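TRNA dimethylallyltransferase (Staphylococcus epidermidis ATCC 12228, PDB 3D3Q) probably transfers a dimethylallyl group from dimethylallyl diphosphate to N6 of adenosine 37 in tRNAs that read codons beginning with uridine. Local coordinates at residues 147-152 and 171-176; 159-162 and 167-170; 231-236 and 242-247; 249-254 and 270-275. One frame throughout, in Å; residues are numbered along the deposited sequence.

Contact 1: 147-152 and 171-176; sequences HEYLAS and RAIEYY
I173 packs against both Y149 and L150, joining helix 143-153 to helix 166-179 in an apolar helix-helix interface of this P-loop NTPase-related enzyme. The short axes approach to 10.0 Å and meet at 44°, and leucine and isoleucine side chains fill the space between them where L150 and I173 have the closest alpha carbons.

The aliphatic part of the interface is built by branched side chains. CG of L150 rests 3.6 Å from CG1 of I173, while the leucine's CD2 reaches past it to CB of A172 at 3.9 Å. The small methyl of A172 suits this place because it leaves room for the leucine branch. CD1 of I173 lies 3.8 Å from CB of L150, so the isoleucine meets the leucine along more than one of its carbons. L150 also touches A158 of helix 155-160, which places it among three helices.

The aromatic part is different in kind. Y149 turns its CG anti to the backbone N (chi1 177°), which carries the ring toward I173, and the CG2 methyl of I173 then comes up at the ring's edge, near its plane, instead of over a face. F153 meets the same tyrosine edge-to-face. Tyrosine fits this partly exposed border, giving hydrocarbon to the neighbouring helix. The nearest approach of this pair is CE2 of Y149 to CG2 of I173, at 3.5 Å.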
loop_
_atom_site.group_PDB
_atom_site.type_symbol
_atom_site.label_atom_id
_atom_site.label_comp_id
_atom_site.label_asym_id
_atom_site.label_seq_id
_atom_site.Cartn_x
_atom_site.Cartn_y
_atom_site.Cartn_z
ATOM N N HIS A 147 2.381 -16.575 -26.115
ATOM C CA HIS A 147 1.141 -15.866 -26.434
ATOM C C HIS A 147 0.052 -16.882 -26.738
ATOM O O HIS A 147 -1.091 -16.708 -26.319
ATOM C CB HIS A 147 1.348 -14.957 -27.646
ATOM C CG HIS A 147 0.195 -14.039 -27.921
ATOM N ND1 HIS A 147 -0.216 -13.071 -27.030
ATOM C CD2 HIS A 147 -0.605 -13.911 -29.006
ATOM C CE1 HIS A 147 -1.213 -12.382 -27.554
ATOM N NE2 HIS A 147 -1.468 -12.873 -28.753
ATOM N N GLU A 148 0.421 -17.931 -27.483
ATOM C CA GLU A 148 -0.511 -19.003 -27.851
ATOM C C GLU A 148 -1.038 -19.564 -26.537
ATOM O O GLU A 148 -2.241 -19.740 -26.357
ATOM C CB GLU A 148 0.184 -20.160 -28.607
ATOM C CG GLU A 148 1.053 -19.832 -29.856
ATOM C CD GLU A 148 0.307 -19.176 -31.022
ATOM O OE1 GLU A 148 0.936 -18.975 -32.098
ATOM O OE2 GLU A 148 -0.896 -18.853 -30.866
ATOM N N TYR A 149 -0.106 -19.842 -25.630
ATOM C CA TYR A 149 -0.414 -20.381 -24.318
ATOM C C TYR A 149 -1.424 -19.510 -23.603
ATOM O O TYR A 149 -2.372 -20.006 -23.010
ATOM C CB TYR A 149 0.857 -20.479 -23.475
ATOM C CG TYR A 149 0.605 -20.970 -22.080
ATOM C CD1 TYR A 149 0.022 -22.213 -21.861
ATOM C CD2 TYR A 149 0.931 -20.188 -20.971
ATOM C CE1 TYR A 149 -0.235 -22.673 -20.574
ATOM C CE2 TYR A 149 0.680 -20.642 -19.668
ATOM C CZ TYR A 149 0.096 -21.888 -19.482
ATOM O OH TYR A 149 -0.156 -22.371 -18.215
ATOM N N LEU A 150 -1.224 -18.202 -23.657
ATOM C CA LEU A 150 -2.142 -17.289 -22.995
ATOM C C LEU A 150 -3.512 -17.388 -23.667
ATOM O O LEU A 150 -4.531 -17.509 -22.984
ATOM C CB LEU A 150 -1.596 -15.859 -23.067
ATOM C CG LEU A 150 -2.051 -14.744 -22.114
ATOM C CD1 LEU A 150 -2.552 -13.568 -22.947
ATOM C CD2 LEU A 150 -3.127 -15.229 -21.142
ATOM N N ALA A 151 -3.533 -17.364 -25.003
ATOM C CA ALA A 151 -4.775 -17.457 -25.785
ATOM C C ALA A 151 -5.692 -18.598 -25.339
ATOM O O ALA A 151 -6.904 -18.419 -25.194
ATOM C CB ALA A 151 -4.442 -17.618 -27.263
ATOM N N SER A 152 -5.104 -19.771 -25.132
ATOM C CA SER A 152 -5.845 -20.943 -24.706
ATOM C C SER A 152 -6.732 -20.661 -23.486
ATOM O O SER A 152 -7.794 -21.249 -23.361
ATOM C CB SER A 152 -4.879 -22.058 -24.348
ATOM O OG SER A 152 -4.318 -21.799 -23.084
ATOM N N ARG A 171 1.848 -11.177 -16.940
ATOM C CA ARG A 171 0.962 -10.709 -15.901
ATOM C C ARG A 171 -0.392 -11.409 -16.011
ATOM O O ARG A 171 -0.994 -11.774 -15.004
ATOM C CB ARG A 171 0.779 -9.210 -16.024
ATOM C CG ARG A 171 1.215 -8.470 -14.795
ATOM C CD ARG A 171 0.022 -7.841 -14.104
ATOM N NE ARG A 171 -0.941 -8.803 -13.541
ATOM C CZ ARG A 171 -0.680 -9.649 -12.546
ATOM N NH1 ARG A 171 -1.631 -10.458 -12.107
ATOM N NH2 ARG A 171 0.533 -9.691 -12.000
ATOM N N ALA A 172 -0.865 -11.595 -17.236
ATOM C CA ALA A 172 -2.128 -12.265 -17.458
ATOM C C ALA A 172 -1.965 -13.749 -17.130
ATOM O O ALA A 172 -2.745 -14.316 -16.363
ATOM C CB ALA A 172 -2.574 -12.084 -18.900
ATOM N N ILE A 173 -0.951 -14.387 -17.704
ATOM C CA ILE A 173 -0.695 -15.797 -17.435
ATOM C C ILE A 173 -0.429 -16.015 -15.945
ATOM O O ILE A 173 -0.857 -17.008 -15.363
ATOM C CB ILE A 173 0.507 -16.279 -18.250
ATOM C CG1 ILE A 173 0.152 -16.201 -19.731
ATOM C CG2 ILE A 173 0.887 -17.693 -17.853
ATOM C CD1 ILE A 173 1.332 -16.331 -20.629
ATOM N N GLU A 174 0.268 -15.070 -15.329
ATOM C CA GLU A 174 0.573 -15.139 -13.906
ATOM C C GLU A 174 -0.697 -15.104 -13.044
ATOM O O GLU A 174 -0.850 -15.898 -12.114
ATOM C CB GLU A 174 1.475 -13.970 -13.532
ATOM C CG GLU A 174 1.865 -13.918 -12.075
ATOM C CD GLU A 174 2.659 -12.673 -11.723
ATOM O OE1 GLU A 174 3.049 -12.562 -10.531
ATOM O OE2 GLU A 174 2.885 -11.818 -12.625
ATOM N N TYR A 175 -1.596 -14.172 -13.357
ATOM C CA TYR A 175 -2.861 -13.994 -12.640
ATOM C C TYR A 175 -3.745 -15.242 -12.690
ATOM O O TYR A 175 -4.271 -15.687 -11.668
ATOM C CB TYR A 175 -3.621 -12.815 -13.243
ATOM C CG TYR A 175 -4.974 -12.606 -12.634
ATOM C CD1 TYR A 175 -5.122 -11.930 -11.428
ATOM C CD2 TYR A 175 -6.107 -13.097 -13.257
ATOM C CE1 TYR A 175 -6.374 -11.748 -10.854
ATOM C CE2 TYR A 175 -7.355 -12.923 -12.702
ATOM C CZ TYR A 175 -7.494 -12.251 -11.503
ATOM O OH TYR A 175 -8.758 -12.084 -10.980
ATOM N N TYR A 176 -3.916 -15.775 -13.898
ATOM C CA TYR A 176 -4.702 -16.978 -14.148
ATOM C C TYR A 176 -4.182 -18.138 -13.305
ATOM O O TYR A 176 -4.902 -18.695 -12.488
ATOM C CB TYR A 176 -4.600 -17.371 -15.626
ATOM C CG TYR A 176 -5.258 -18.695 -15.924
ATOM C CD1 TYR A 176 -6.596 -18.904 -15.602
ATOM C CD2 TYR A 176 -4.545 -19.748 -16.489
ATOM C CE1 TYR A 176 -7.213 -20.127 -15.828
ATOM C CE2 TYR A 176 -5.152 -20.987 -16.715
ATOM C CZ TYR A 176 -6.488 -21.169 -16.386
ATOM O OH TYR A 176 -7.132 -22.369 -16.610
#

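Contact 2: 159-162 and 167-170; sequences KDIH and KRVL
NH2 of R168 lies 3.5 Å from OD2 of D160, a salt bridge between the end of helix 155-160 and the early part of helix 166-179. The contact closes the short connection between these consecutive helices, a helix-loop-helix arrangement. Because the oxygen stands well out of the guanidinium plane, no N-H points at it and charge attraction alone joins the two. The carboxylate and guanidinium planes are 50° apart. The bend of the arginine chain at chi3 (54°) turns its flat end back across I161. Over one face of the guanidinium sits I161, whose CG1 comes near CZ, at 3.5 Å, and whose CD1 is near NE, at 3.4 Å.

I161 is the first residue to leave helical geometry after helix 155-160. Its other branch, CG2, packs on CG2 of V169, and V169 reaches on to L150 of helix 143-153. Branched aliphatic residues suit this inner side of the turn, while D160 and R168 lie on the exposed outer side.

R168 belongs to the region 167-171, inferred from relatives to interact with substrate tRNA. A salt bridge held by charge alone probably constrains the guanidinium only loosely, whereas the isoleucine supports one of its faces.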
loop_
_atom_site.group_PDB
_atom_site.type_symbol
_atom_site.label_atom_id
_atom_site.label_comp_id
_atom_site.label_asym_id
_atom_site.label_seq_id
_atom_site.Cartn_x
_atom_site.Cartn_y
_atom_site.Cartn_z
ATOM N N LYS A 159 -6.033 -11.388 -27.065
ATOM C CA LYS A 159 -6.561 -10.708 -28.232
ATOM C C LYS A 159 -5.897 -9.332 -28.391
ATOM O O LYS A 159 -5.200 -9.088 -29.365
ATOM C CB LYS A 159 -8.082 -10.552 -28.125
ATOM C CG LYS A 159 -8.747 -9.944 -29.357
ATOM C CD LYS A 159 -10.212 -9.601 -29.096
ATOM C CE LYS A 159 -10.844 -8.868 -30.281
ATOM N NZ LYS A 159 -12.274 -8.471 -30.023
ATOM N N ASP A 160 -6.080 -8.438 -27.432
ATOM C CA ASP A 160 -5.481 -7.114 -27.553
ATOM C C ASP A 160 -3.974 -7.022 -27.216
ATOM O O ASP A 160 -3.238 -6.278 -27.873
ATOM C CB ASP A 160 -6.215 -6.149 -26.667
ATOM C CG ASP A 160 -6.202 -6.600 -25.262
ATOM O OD1 ASP A 160 -7.184 -7.268 -24.846
ATOM O OD2 ASP A 160 -5.182 -6.318 -24.587
ATOM N N ILE A 161 -3.511 -7.727 -26.185
ATOM C CA ILE A 161 -2.094 -7.696 -25.830
ATOM C C ILE A 161 -1.235 -8.274 -26.976
ATOM O O ILE A 161 -1.357 -9.449 -27.319
ATOM C CB ILE A 161 -1.850 -8.506 -24.518
ATOM C CG1 ILE A 161 -2.604 -7.866 -23.366
ATOM C CG2 ILE A 161 -0.373 -8.558 -24.177
ATOM C CD1 ILE A 161 -2.398 -8.558 -22.059
ATOM N N HIS A 162 -0.384 -7.451 -27.583
ATOM C CA HIS A 162 0.452 -7.922 -28.686
ATOM C C HIS A 162 1.501 -8.913 -28.148
ATOM O O HIS A 162 2.072 -8.708 -27.080
ATOM C CB HIS A 162 1.108 -6.722 -29.362
ATOM C CG HIS A 162 1.911 -7.070 -30.577
ATOM N ND1 HIS A 162 3.130 -7.708 -30.503
ATOM C CD2 HIS A 162 1.672 -6.864 -31.896
ATOM C CE1 HIS A 162 3.610 -7.879 -31.723
ATOM N NE2 HIS A 162 2.746 -7.377 -32.586
ATOM N N LYS A 167 5.765 -8.648 -21.026
ATOM C CA LYS A 167 5.355 -8.241 -19.683
ATOM C C LYS A 167 3.861 -8.431 -19.440
ATOM O O LYS A 167 3.453 -9.248 -18.608
ATOM C CB LYS A 167 5.701 -6.782 -19.429
ATOM C CG LYS A 167 6.677 -6.608 -18.313
ATOM C CD LYS A 167 6.063 -6.818 -16.958
ATOM C CE LYS A 167 6.995 -6.208 -15.904
ATOM N NZ LYS A 167 6.520 -6.390 -14.506
ATOM N N ARG A 168 3.041 -7.667 -20.155
ATOM C CA ARG A 168 1.614 -7.783 -19.955
ATOM C C ARG A 168 1.082 -9.205 -20.151
ATOM O O ARG A 168 0.129 -9.600 -19.480
ATOM C CB ARG A 168 0.864 -6.802 -20.848
ATOM C CG ARG A 168 0.658 -5.448 -20.189
ATOM C CD ARG A 168 -0.474 -4.675 -20.868
ATOM N NE ARG A 168 -1.723 -5.451 -20.923
ATOM C CZ ARG A 168 -2.874 -4.972 -21.396
ATOM N NH1 ARG A 168 -2.935 -3.722 -21.855
ATOM N NH2 ARG A 168 -3.960 -5.731 -21.399
ATOM N N VAL A 169 1.703 -9.975 -21.043
ATOM C CA VAL A 169 1.264 -11.335 -21.282
ATOM C C VAL A 169 1.537 -12.202 -20.065
ATOM O O VAL A 169 0.691 -13.016 -19.673
ATOM C CB VAL A 169 1.949 -11.960 -22.525
ATOM C CG1 VAL A 169 1.505 -13.407 -22.720
ATOM C CG2 VAL A 169 1.597 -11.159 -23.770
ATOM N N LEU A 170 2.705 -12.048 -19.455
ATOM C CA LEU A 170 3.002 -12.847 -18.263
ATOM C C LEU A 170 2.055 -12.472 -17.128
ATOM O O LEU A 170 1.527 -13.339 -16.445
ATOM C CB LEU A 170 4.454 -12.643 -17.801
ATOM C CG LEU A 170 5.531 -13.368 -18.606
ATOM C CD1 LEU A 170 6.913 -12.884 -18.154
ATOM C CD2 LEU A 170 5.378 -14.875 -18.441
#

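Contact 3: 231-236 and 242-247; sequences QHLVEQ and QSMQAI
L233 is the first residue of helix 226-235, within 231-236, to meet the loop at 242-247, and its partner is M244, present as selenomethionine. CB of L233 lies 3.8 Å from the selenium of M244, and its CD1 methyl is a little farther from the same atom, at 4.1 Å. The leucine points toward the loop and is buried. It also packs on Y249, so one aliphatic side chain serves both the loop and the residues that follow it.

One step along the helix, V234 meets the terminal methyl of the same side chain. CE of M244 is 3.8 Å from CB of V234 and 3.7 Å from its backbone N, so it rests against the helix backbone as well as against the valine. V234 carries on to E239 and to I256 of helix 252-257. Valine suits this place because it is compact and apolar, giving the methionine methyl a small hydrocarbon neighbour while that methyl still lies against the main chain.

M244 is the residue of the loop segment that reaches across. From the middle of the 3-10 turn 243-245, its long unbranched chain spans a gap that leaves the nearest alpha carbons, those of V234 and M244, 8.3 Å apart. Bends at chi2 (-71°) and chi3 (-88°) fold its end onto the helix, and the side chain also touches V253. Methionine suits such a place because it is flexible and apolar throughout. The result is a helix-to-loop hydrophobic contact of this IPP transferase family member; M244 stands just before, and its segment overlaps, residues 245-250, which probably interact with substrate tRNA.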
loop_
_atom_site.group_PDB
_atom_site.type_symbol
_atom_site.label_atom_id
_atom_site.label_comp_id
_atom_site.label_asym_id
_atom_site.label_seq_id
_atom_site.Cartn_x
_atom_site.Cartn_y
_atom_site.Cartn_z
ATOM N N GLN A 231 3.281 2.673 26.782
ATOM C CA GLN A 231 3.134 2.732 28.230
ATOM C C GLN A 231 2.071 3.745 28.595
ATOM O O GLN A 231 1.233 3.481 29.442
ATOM C CB GLN A 231 4.455 3.123 28.892
ATOM C CG GLN A 231 5.486 2.005 28.982
ATOM C CD GLN A 231 6.689 2.409 29.828
ATOM O OE1 GLN A 231 7.402 3.359 29.497
ATOM N NE2 GLN A 231 6.914 1.691 30.928
ATOM N N HIS A 232 2.117 4.905 27.954
ATOM C CA HIS A 232 1.143 5.948 28.222
ATOM C C HIS A 232 -0.238 5.487 27.794
ATOM O O HIS A 232 -1.236 5.776 28.459
ATOM C CB HIS A 232 1.508 7.220 27.470
ATOM C CG HIS A 232 2.783 7.855 27.940
ATOM N ND1 HIS A 232 3.603 8.586 27.105
ATOM C CD2 HIS A 232 3.371 7.885 29.163
ATOM C CE1 HIS A 232 4.641 9.038 27.791
ATOM N NE2 HIS A 232 4.523 8.629 29.042
ATOM N N LEU A 233 -0.303 4.771 26.676
ATOM C CA LEU A 233 -1.579 4.275 26.159
ATOM C C LEU A 233 -2.167 3.208 27.060
ATOM O O LEU A 233 -3.332 3.286 27.432
ATOM C CB LEU A 233 -1.391 3.707 24.759
ATOM C CG LEU A 233 -1.126 4.731 23.663
ATOM C CD1 LEU A 233 -0.608 4.029 22.421
ATOM C CD2 LEU A 233 -2.408 5.495 23.359
ATOM N N VAL A 234 -1.360 2.209 27.400
ATOM C CA VAL A 234 -1.817 1.128 28.255
ATOM C C VAL A 234 -2.190 1.648 29.647
ATOM O O VAL A 234 -3.063 1.094 30.303
ATOM C CB VAL A 234 -0.750 0.011 28.356
ATOM C CG1 VAL A 234 0.445 0.507 29.136
ATOM C CG2 VAL A 234 -1.338 -1.211 29.001
ATOM N N GLU A 235 -1.536 2.717 30.088
ATOM C CA GLU A 235 -1.834 3.306 31.390
ATOM C C GLU A 235 -3.172 4.042 31.341
ATOM O O GLU A 235 -3.923 4.049 32.317
ATOM C CB GLU A 235 -0.720 4.273 31.821
ATOM C CG GLU A 235 0.427 3.613 32.601
ATOM C CD GLU A 235 1.611 4.550 32.871
ATOM O OE1 GLU A 235 2.446 4.217 33.751
ATOM O OE2 GLU A 235 1.714 5.604 32.196
ATOM N N GLN A 236 -3.472 4.659 30.203
ATOM C CA GLN A 236 -4.736 5.367 30.040
ATOM C C GLN A 236 -5.883 4.386 29.789
ATOM O O GLN A 236 -6.970 4.773 29.354
ATOM C CB GLN A 236 -4.632 6.366 28.893
ATOM C CG GLN A 236 -3.848 7.591 29.270
ATOM C CD GLN A 236 -3.403 8.382 28.062
ATOM O OE1 GLN A 236 -2.650 7.877 27.224
ATOM N NE2 GLN A 236 -3.856 9.634 27.966
ATOM N N GLN A 242 -9.192 -1.996 19.670
ATOM C CA GLN A 242 -8.751 -2.499 18.377
ATOM C C GLN A 242 -7.388 -1.936 18.027
ATOM O O GLN A 242 -6.490 -2.662 17.611
ATOM C CB GLN A 242 -9.761 -2.110 17.296
ATOM C CG GLN A 242 -9.161 -1.846 15.921
ATOM C CD GLN A 242 -10.185 -1.332 14.931
ATOM O OE1 GLN A 242 -10.831 -0.314 15.161
ATOM N NE2 GLN A 242 -10.342 -2.043 13.823
ATOM N N SER A 243 -7.233 -0.631 18.200
ATOM C CA SER A 243 -5.970 0.019 17.887
ATOM C C SER A 243 -4.777 -0.628 18.597
ATOM O O SER A 243 -3.726 -0.805 17.994
ATOM C CB SER A 243 -6.062 1.486 18.263
ATOM O OG SER A 243 -6.511 1.594 19.595
HETATM N N MSE A 244 -4.942 -0.985 19.872
HETATM C CA MSE A 244 -3.861 -1.596 20.650
HETATM C C MSE A 244 -3.509 -3.004 20.217
HETATM O O MSE A 244 -2.681 -3.660 20.849
HETATM C CB MSE A 244 -4.225 -1.636 22.130
HETATM C CG MSE A 244 -4.278 -0.288 22.811
HETATM SE SE MSE A 244 -2.545 0.518 23.068
HETATM C CE MSE A 244 -2.099 -0.251 24.785
ATOM N N GLN A 245 -4.148 -3.468 19.147
ATOM C CA GLN A 245 -3.920 -4.812 18.620
ATOM C C GLN A 245 -3.078 -4.771 17.377
ATOM O O GLN A 245 -2.725 -5.812 16.832
ATOM C CB GLN A 245 -5.254 -5.484 18.302
ATOM C CG GLN A 245 -5.990 -5.952 19.521
ATOM C CD GLN A 245 -5.211 -7.017 20.242
ATOM O OE1 GLN A 245 -4.919 -8.067 19.676
ATOM N NE2 GLN A 245 -4.863 -6.759 21.498
ATOM N N ALA A 246 -2.773 -3.562 16.922
ATOM C CA ALA A 246 -1.966 -3.386 15.717
ATOM C C ALA A 246 -0.518 -3.763 15.986
ATOM O O ALA A 246 -0.016 -3.596 17.101
ATOM C CB ALA A 246 -2.044 -1.944 15.232
ATOM N N ILE A 247 0.147 -4.275 14.956
ATOM C CA ILE A 247 1.534 -4.669 15.089
ATOM C C ILE A 247 2.339 -3.460 15.582
ATOM O O ILE A 247 2.277 -2.373 15.004
ATOM C CB ILE A 247 2.086 -5.205 13.735
ATOM C CG1 ILE A 247 3.495 -4.659 13.511
ATOM C CG2 ILE A 247 1.109 -4.889 12.587
ATOM C CD1 ILE A 247 3.988 -4.803 12.094
#

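Contact 4: 249-254 and 270-275; sequences YKELVP and KQHSRQ
The imidazole of H272 receives E251 over one face and K250 at its edge. OE2 of E251 lies 3.4 Å above the ring plane of H272, displaced toward the rim and nearest CG, at 3.5 Å. The carboxylate and ring planes are almost perpendicular, 87° apart, so the carboxylate stands upright over the ring instead of stacking flat on it. At the edge, near the ring plane, NZ of K250 approaches CD2 of H272 to 3.6 Å, and CE of the same lysine is about as near to that carbon, at 3.7 Å.

The two approaching side chains have different shapes. K250 is extended beyond CG, which delivers its ammonium group across the gap, and its length suits a place where the backbones stand well apart: the nearest alpha carbons, E251 and H272, are 9.3 Å from each other. E251 is bent at chi2 (96°), and its carboxylate divides its work, with OE1 accepting a hydrogen bond from the backbone N of G248 while OE2 faces the ring. Histidine suits its place because the flat imidazole offers a face to E251 and an edge to K250 while ND1 bonds back to the carbonyl O of K268. That bond probably helps to fix the rotation of the ring.

The contact brings the residues leading into helix 252-257 against the long helix 262-286. Y249 and K250 belong to the region 245-250, inferred from relatives to interact with substrate tRNA. The side chain of H272 is about 11 Å from that of T16, a P-loop residue inferred to bind substrate, so the contact lies in the wider surroundings of that site and not in it.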
loop_
_atom_site.group_PDB
_atom_site.type_symbol
_atom_site.label_atom_id
_atom_site.label_comp_id
_atom_site.label_asym_id
_atom_site.label_seq_id
_atom_site.Cartn_x
_atom_site.Cartn_y
_atom_site.Cartn_z
ATOM N N TYR A 249 2.197 -2.722 19.024
ATOM C CA TYR A 249 1.614 -2.380 20.293
ATOM C C TYR A 249 1.210 -3.648 20.999
ATOM O O TYR A 249 1.473 -3.808 22.189
ATOM C CB TYR A 249 0.387 -1.476 20.133
ATOM C CG TYR A 249 0.685 -0.115 19.565
ATOM C CD1 TYR A 249 0.867 0.059 18.210
ATOM C CD2 TYR A 249 0.800 0.992 20.386
ATOM C CE1 TYR A 249 1.153 1.305 17.679
ATOM C CE2 TYR A 249 1.087 2.247 19.868
ATOM C CZ TYR A 249 1.259 2.395 18.511
ATOM O OH TYR A 249 1.517 3.634 17.974
ATOM N N LYS A 250 0.578 -4.562 20.270
ATOM C CA LYS A 250 0.139 -5.821 20.867
ATOM C C LYS A 250 1.322 -6.670 21.346
ATOM O O LYS A 250 1.178 -7.452 22.282
ATOM C CB LYS A 250 -0.717 -6.632 19.876
ATOM C CG LYS A 250 0.031 -7.121 18.653
ATOM C CD LYS A 250 -0.789 -8.083 17.800
ATOM C CE LYS A 250 0.037 -8.549 16.603
ATOM N NZ LYS A 250 -0.690 -9.490 15.717
ATOM N N GLU A 251 2.489 -6.506 20.726
ATOM C CA GLU A 251 3.661 -7.278 21.127
ATOM C C GLU A 251 4.307 -6.705 22.369
ATOM O O GLU A 251 4.802 -7.437 23.218
ATOM C CB GLU A 251 4.699 -7.329 20.003
ATOM C CG GLU A 251 4.184 -7.961 18.723
ATOM C CD GLU A 251 3.687 -6.938 17.725
ATOM O OE1 GLU A 251 3.449 -5.774 18.135
ATOM O OE2 GLU A 251 3.520 -7.309 16.537
ATOM N N LEU A 252 4.289 -5.386 22.474
ATOM C CA LEU A 252 4.882 -4.717 23.616
ATOM C C LEU A 252 4.009 -4.700 24.861
ATOM O O LEU A 252 4.520 -4.553 25.960
ATOM C CB LEU A 252 5.277 -3.286 23.238
ATOM C CG LEU A 252 6.295 -3.143 22.093
ATOM C CD1 LEU A 252 6.567 -1.669 21.807
ATOM C CD2 LEU A 252 7.583 -3.840 22.452
ATOM N N VAL A 253 2.699 -4.842 24.718
ATOM C CA VAL A 253 1.850 -4.817 25.912
ATOM C C VAL A 253 2.255 -5.895 26.915
ATOM O O VAL A 253 2.361 -5.629 28.109
ATOM C CB VAL A 253 0.340 -4.989 25.574
ATOM C CG1 VAL A 253 -0.489 -4.961 26.848
ATOM C CG2 VAL A 253 -0.117 -3.874 24.658
ATOM N N PRO A 254 2.496 -7.129 26.440
ATOM C CA PRO A 254 2.891 -8.237 27.320
ATOM C C PRO A 254 4.181 -7.984 28.099
ATOM O O PRO A 254 4.294 -8.352 29.269
ATOM C CB PRO A 254 3.033 -9.417 26.351
ATOM C CG PRO A 254 2.037 -9.099 25.297
ATOM C CD PRO A 254 2.278 -7.624 25.070
ATOM N N LYS A 270 9.626 -7.373 14.858
ATOM C CA LYS A 270 10.278 -7.216 13.558
ATOM C C LYS A 270 9.765 -8.276 12.589
ATOM O O LYS A 270 9.768 -8.073 11.377
ATOM C CB LYS A 270 11.795 -7.354 13.690
ATOM C CG LYS A 270 12.449 -6.341 14.631
ATOM C CD LYS A 270 13.963 -6.529 14.675
ATOM C CE LYS A 270 14.613 -5.579 15.650
ATOM N NZ LYS A 270 16.080 -5.597 15.495
ATOM N N GLN A 271 9.334 -9.413 13.127
ATOM C CA GLN A 271 8.818 -10.469 12.285
ATOM C C GLN A 271 7.447 -10.057 11.747
ATOM O O GLN A 271 7.273 -9.927 10.538
ATOM C CB GLN A 271 8.713 -11.781 13.065
ATOM C CG GLN A 271 8.608 -12.997 12.164
ATOM C CD GLN A 271 8.021 -14.211 12.855
ATOM O OE1 GLN A 271 8.004 -15.303 12.285
ATOM N NE2 GLN A 271 7.530 -14.028 14.081
ATOM N N HIS A 272 6.476 -9.843 12.636
ATOM C CA HIS A 272 5.129 -9.421 12.217
ATOM C C HIS A 272 5.233 -8.263 11.227
ATOM O O HIS A 272 4.395 -8.119 10.348
ATOM C CB HIS A 272 4.298 -8.929 13.412
ATOM C CG HIS A 272 3.885 -10.003 14.365
ATOM N ND1 HIS A 272 4.789 -10.786 15.048
ATOM C CD2 HIS A 272 2.658 -10.398 14.773
ATOM C CE1 HIS A 272 4.137 -11.619 15.840
ATOM N NE2 HIS A 272 2.844 -11.403 15.692
ATOM N N SER A 273 6.254 -7.424 11.397
ATOM C CA SER A 273 6.431 -6.288 10.524
ATOM C C SER A 273 6.885 -6.759 9.164
ATOM O O SER A 273 6.455 -6.224 8.143
ATOM C CB SER A 273 7.438 -5.306 11.115
ATOM O OG SER A 273 6.944 -4.690 12.291
ATOM N N ARG A 274 7.756 -7.759 9.135
ATOM C CA ARG A 274 8.236 -8.296 7.861
ATOM C C ARG A 274 7.104 -9.008 7.117
ATOM O O ARG A 274 6.929 -8.806 5.923
ATOM C CB ARG A 274 9.393 -9.283 8.078
ATOM C CG ARG A 274 10.686 -8.669 8.592
ATOM C CD ARG A 274 11.805 -9.700 8.583
ATOM N NE ARG A 274 11.565 -10.787 9.531
ATOM C CZ ARG A 274 12.054 -10.825 10.771
ATOM N NH1 ARG A 274 12.814 -9.834 11.216
ATOM N NH2 ARG A 274 11.787 -11.855 11.566
ATOM N N GLN A 275 6.341 -9.840 7.822
ATOM C CA GLN A 275 5.240 -10.575 7.209
ATOM C C GLN A 275 4.192 -9.612 6.684
ATOM O O GLN A 275 3.691 -9.762 5.569
ATOM C CB GLN A 275 4.592 -11.509 8.221
ATOM C CG GLN A 275 5.523 -12.578 8.764
ATOM C CD GLN A 275 4.952 -13.275 9.994
ATOM O OE1 GLN A 275 3.816 -13.743 9.980
ATOM N NE2 GLN A 275 5.744 -13.350 11.061
#

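The four contacts form two groups. Contacts 1 and 2 touch, their centres 8 Å apart, and share helix 166-179. Contact 2 closes within the chain span bridged by contact 1, so helices 143-153, 155-160 and 166-179 make one compact helical unit. Contacts 3 and 4 come later in sequence, one after the other, with centres 12 Å apart, and touch where the loop after helix 226-235 leads toward helix 252-257 and also packs on helix 262-286. Between contacts 1 and 3 the centres are 47 Å apart, on opposite sides of the chain's centre. Each group includes part of a region inferred to interact with tRNA, consistent with substrate tRNA spanning much of the enzyme.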